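Long-range contact in anti-sigma-I factor RsgI3 (Clostridium thermocellum, PDB 6QE7), which probably holds the sigma factor SigI3 inactive until its extracellular pair of PA14 domains, which binds pectin, senses plant polysaccharide outside the cell: residues 150-158 and 169-180. Sequence-based numbering, arbitrary orientation.
Sequences DVNGLSAEY and FTRIDDAINFNW
F169 and R171 both set CG between the backbone N and the carbonyl carbon (chi1 64° and 61°), a rotation that lays the phenyl ring and the guanidinium against Y158 on the neighbouring strand. The phenyl ring lies nearly parallel to the tyrosine ring but slid aside, with planes at 11° and centroids 4.8 Å apart. Y158 CB stands over its face as a CH-pi contact, 3.8 Å from the F169 centroid. The R171 chain runs extended from CG to NE and brings CZ to 4.3 Å from the centroid of the Y158 ring, an off-centre cation-pi contact. Arginine suits this place because its NE also forms a salt bridge with D173 OD1 (2.8 Å), using the syn lone pair of that oxygen, while D173 OD2 accepts a bond from W198 NE1. The buried carboxylate is thereby gripped at both oxygens. The strands 154-159 and 167-173 form the antiparallel beta hairpin that opens the second PA14 domain, a beta-sandwich, at the edge of one sheet. A156 is hydrogen-bonded to R171 in both directions, with A156 N 2.8 Å from R171 O, and its methyl is small enough to pack closely beside the D173 carboxylate. Where the chain enters this pairing, G153 takes a positive phi, a conformation glycine adopts readily, and its CA lies 3.0 Å from D173 O, so close that the lack of a side chain suits the place. Beyond the hairpin, the chain crosses to the other sheet, which strand 177-179 joins. Just before that strand I176 CD1 reaches L154 CD1 at 3.9 Å, one branched aliphatic tip crossing another at about a right angle; just after it the W180 ring brings CZ2 near Y158 CE2.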
loop_
_atom_site.group_PDB
_atom_site.type_symbol
_atom_site.label_atom_id
_atom_site.label_comp_id
_atom_site.label_asym_id
_atom_site.label_seq_id
_atom_site.Cartn_x
_atom_site.Cartn_y
_atom_site.Cartn_z
ATOM N N ASP A 150 -0.768 2.875 -8.916
ATOM C CA ASP A 150 0.537 2.271 -9.256
ATOM C C ASP A 150 0.272 1.223 -10.336
ATOM O O ASP A 150 -0.847 0.912 -10.570
ATOM C CB ASP A 150 1.207 1.723 -8.004
ATOM C CG ASP A 150 2.669 1.357 -8.148
ATOM O OD1 ASP A 150 3.369 1.818 -9.105
ATOM O OD2 ASP A 150 3.098 0.594 -7.298
ATOM N N VAL A 151 1.305 0.792 -11.015
ATOM C CA VAL A 151 1.279 -0.164 -12.142
ATOM C C VAL A 151 1.585 -1.546 -11.568
ATOM O O VAL A 151 2.438 -1.670 -10.705
ATOM C CB VAL A 151 2.280 0.318 -13.225
ATOM C CG1 VAL A 151 2.669 -0.739 -14.246
ATOM C CG2 VAL A 151 1.689 1.511 -13.968
ATOM N N ASN A 152 0.970 -2.570 -12.119
ATOM C CA ASN A 152 1.243 -3.954 -11.682
ATOM C C ASN A 152 2.539 -4.452 -12.320
ATOM O O ASN A 152 2.932 -3.884 -13.275
ATOM C CB ASN A 152 0.062 -4.855 -11.958
ATOM C CG ASN A 152 -0.935 -4.850 -10.815
ATOM O OD1 ASN A 152 -2.106 -4.831 -11.104
ATOM N ND2 ASN A 152 -0.510 -4.885 -9.544
ATOM N N GLY A 153 3.192 -5.426 -11.708
ATOM C CA GLY A 153 4.551 -5.841 -12.114
ATOM C C GLY A 153 5.591 -5.217 -11.240
ATOM O O GLY A 153 5.261 -4.584 -10.221
ATOM N N LEU A 154 6.826 -5.423 -11.609
ATOM C CA LEU A 154 7.972 -4.944 -10.852
ATOM C C LEU A 154 8.918 -4.166 -11.759
ATOM O O LEU A 154 9.007 -4.485 -12.997
ATOM C CB LEU A 154 8.634 -6.148 -10.192
ATOM C CG LEU A 154 7.805 -6.875 -9.151
ATOM C CD1 LEU A 154 8.529 -8.125 -8.749
ATOM C CD2 LEU A 154 7.544 -5.992 -7.899
ATOM N N SER A 155 9.584 -3.156 -11.193
ATOM C CA SER A 155 10.668 -2.403 -11.891
ATOM C C SER A 155 11.911 -3.261 -11.954
ATOM O O SER A 155 12.466 -3.539 -10.894
ATOM C CB SER A 155 10.991 -1.112 -11.240
ATOM O OG SER A 155 9.782 -0.430 -11.072
ATOM N N ALA A 156 12.323 -3.587 -13.185
ATOM C CA ALA A 156 13.446 -4.475 -13.514
ATOM C C ALA A 156 14.554 -3.593 -14.061
ATOM O O ALA A 156 14.272 -2.726 -14.916
ATOM C CB ALA A 156 13.013 -5.518 -14.510
ATOM N N GLU A 157 15.731 -3.753 -13.485
ATOM C CA GLU A 157 16.993 -3.300 -14.093
ATOM C C GLU A 157 17.715 -4.521 -14.668
ATOM O O GLU A 157 18.032 -5.476 -13.886
ATOM C CB GLU A 157 17.776 -2.525 -13.059
ATOM C CG GLU A 157 16.940 -1.534 -12.250
ATOM C CD GLU A 157 17.666 -1.119 -10.964
ATOM O OE1 GLU A 157 17.690 -1.906 -10.012
ATOM O OE2 GLU A 157 18.310 -0.054 -10.962
ATOM N N TYR A 158 18.036 -4.466 -15.968
ATOM C CA TYR A 158 18.833 -5.519 -16.667
ATOM C C TYR A 158 20.287 -5.083 -16.805
ATOM O O TYR A 158 20.546 -3.979 -17.254
ATOM C CB TYR A 158 18.219 -5.844 -18.015
ATOM C CG TYR A 158 16.952 -6.605 -17.845
ATOM C CD1 TYR A 158 15.822 -6.012 -17.338
ATOM C CD2 TYR A 158 16.886 -7.932 -18.166
ATOM C CE1 TYR A 158 14.633 -6.718 -17.228
ATOM C CE2 TYR A 158 15.726 -8.666 -18.007
ATOM C CZ TYR A 158 14.594 -8.069 -17.489
ATOM O OH TYR A 158 13.450 -8.813 -17.287
ATOM N N PHE A 169 19.285 -1.487 -19.396
ATOM C CA PHE A 169 17.929 -0.923 -19.576
ATOM C C PHE A 169 17.075 -1.270 -18.348
ATOM O O PHE A 169 17.371 -2.183 -17.583
ATOM C CB PHE A 169 17.295 -1.356 -20.909
ATOM C CG PHE A 169 17.043 -2.842 -21.056
ATOM C CD1 PHE A 169 15.873 -3.401 -20.586
ATOM C CD2 PHE A 169 17.985 -3.689 -21.648
ATOM C CE1 PHE A 169 15.649 -4.772 -20.651
ATOM C CE2 PHE A 169 17.742 -5.050 -21.759
ATOM C CZ PHE A 169 16.582 -5.592 -21.246
ATOM N N THR A 170 16.027 -0.485 -18.187
ATOM C CA THR A 170 14.969 -0.625 -17.171
ATOM C C THR A 170 13.681 -0.852 -17.939
ATOM O O THR A 170 13.518 -0.241 -18.987
ATOM C CB THR A 170 14.817 0.649 -16.320
ATOM O OG1 THR A 170 15.997 0.727 -15.515
ATOM C CG2 THR A 170 13.575 0.645 -15.445
ATOM N N ARG A 171 12.833 -1.710 -17.416
ATOM C CA ARG A 171 11.425 -1.794 -17.842
ATOM C C ARG A 171 10.622 -2.365 -16.663
ATOM O O ARG A 171 11.222 -2.833 -15.659
ATOM C CB ARG A 171 11.321 -2.695 -19.072
ATOM C CG ARG A 171 11.804 -4.101 -18.768
ATOM C CD ARG A 171 11.809 -4.976 -19.978
ATOM N NE ARG A 171 12.029 -6.383 -19.665
ATOM C CZ ARG A 171 12.520 -7.285 -20.537
ATOM N NH1 ARG A 171 12.910 -6.876 -21.729
ATOM N NH2 ARG A 171 12.661 -8.567 -20.214
ATOM N N ILE A 172 9.314 -2.411 -16.836
ATOM C CA ILE A 172 8.409 -3.112 -15.894
ATOM C C ILE A 172 8.082 -4.495 -16.432
ATOM O O ILE A 172 7.541 -4.619 -17.503
ATOM C CB ILE A 172 7.193 -2.229 -15.640
ATOM C CG1 ILE A 172 7.629 -0.941 -14.912
ATOM C CG2 ILE A 172 6.171 -3.035 -14.848
ATOM C CD1 ILE A 172 6.600 0.128 -14.904
ATOM N N ASP A 173 8.469 -5.521 -15.696
ATOM C CA ASP A 173 8.129 -6.939 -15.966
ATOM C C ASP A 173 6.797 -7.207 -15.244
ATOM O O ASP A 173 6.614 -6.743 -14.078
ATOM C CB ASP A 173 9.318 -7.799 -15.551
ATOM C CG ASP A 173 10.526 -7.681 -16.486
ATOM O OD1 ASP A 173 10.338 -7.212 -17.593
ATOM O OD2 ASP A 173 11.666 -8.050 -16.082
ATOM N N ASP A 174 5.848 -7.828 -15.918
ATOM C CA ASP A 174 4.508 -8.140 -15.364
ATOM C C ASP A 174 4.646 -9.105 -14.186
ATOM O O ASP A 174 3.826 -9.096 -13.285
ATOM C CB ASP A 174 3.612 -8.742 -16.444
ATOM C CG ASP A 174 3.253 -7.712 -17.489
ATOM O OD1 ASP A 174 3.610 -6.498 -17.297
ATOM O OD2 ASP A 174 2.636 -8.118 -18.501
ATOM N N ALA A 175 5.637 -9.968 -14.223
ATOM C CA ALA A 175 5.838 -10.979 -13.178
ATOM C C ALA A 175 7.233 -11.555 -13.344
ATOM O O ALA A 175 7.940 -11.190 -14.324
ATOM C CB ALA A 175 4.786 -12.045 -13.296
ATOM N N ILE A 176 7.640 -12.365 -12.391
ATOM C CA ILE A 176 8.970 -13.004 -12.468
ATOM C C ILE A 176 8.688 -14.438 -12.888
ATOM O O ILE A 176 8.432 -15.309 -12.025
ATOM C CB ILE A 176 9.777 -12.872 -11.175
ATOM C CG1 ILE A 176 9.916 -11.413 -10.734
ATOM C CG2 ILE A 176 11.158 -13.543 -11.344
ATOM C CD1 ILE A 176 10.706 -11.244 -9.492
ATOM N N ASN A 177 8.655 -14.624 -14.198
ATOM C CA ASN A 177 8.290 -15.912 -14.817
ATOM C C ASN A 177 8.936 -16.007 -16.194
ATOM O O ASN A 177 8.246 -15.705 -17.194
ATOM C CB ASN A 177 6.774 -16.022 -14.967
ATOM C CG ASN A 177 6.357 -17.437 -15.300
ATOM O OD1 ASN A 177 7.191 -18.357 -15.314
ATOM N ND2 ASN A 177 5.093 -17.591 -15.648
ATOM N N PHE A 178 10.225 -16.277 -16.234
ATOM C CA PHE A 178 11.024 -16.170 -17.478
ATOM C C PHE A 178 11.741 -17.491 -17.736
ATOM O O PHE A 178 12.368 -18.095 -16.820
ATOM C CB PHE A 178 11.981 -14.987 -17.402
ATOM C CG PHE A 178 11.304 -13.644 -17.475
ATOM C CD1 PHE A 178 10.774 -13.182 -18.667
ATOM C CD2 PHE A 178 11.166 -12.848 -16.334
ATOM C CE1 PHE A 178 10.220 -11.920 -18.752
ATOM C CE2 PHE A 178 10.572 -11.595 -16.403
ATOM C CZ PHE A 178 10.069 -11.151 -17.608
ATOM N N ASN A 179 11.502 -18.011 -18.933
ATOM C CA ASN A 179 12.264 -19.117 -19.558
ATOM C C ASN A 179 12.928 -18.484 -20.790
ATOM O O ASN A 179 12.254 -18.329 -21.846
ATOM C CB ASN A 179 11.358 -20.312 -19.836
ATOM C CG ASN A 179 12.043 -21.391 -20.653
ATOM O OD1 ASN A 179 13.171 -21.802 -20.398
ATOM N ND2 ASN A 179 11.332 -21.908 -21.629
ATOM N N TRP A 180 14.144 -17.969 -20.652
ATOM C CA TRP A 180 14.780 -17.245 -21.785
ATOM C C TRP A 180 15.440 -18.207 -22.785
ATOM O O TRP A 180 15.369 -17.882 -23.985
ATOM C CB TRP A 180 15.734 -16.195 -21.279
ATOM C CG TRP A 180 15.020 -14.992 -20.756
ATOM C CD1 TRP A 180 14.150 -14.184 -21.416
ATOM C CD2 TRP A 180 15.125 -14.475 -19.429
ATOM N NE1 TRP A 180 13.727 -13.181 -20.595
ATOM C CE2 TRP A 180 14.338 -13.316 -19.383
ATOM C CE3 TRP A 180 15.803 -14.885 -18.273
ATOM C CZ2 TRP A 180 14.221 -12.560 -18.217
ATOM C CZ3 TRP A 180 15.692 -14.139 -17.130
ATOM C CH2 TRP A 180 14.920 -12.976 -17.105
HETATM O O HOH W 1 2.450 -3.652 -15.902
#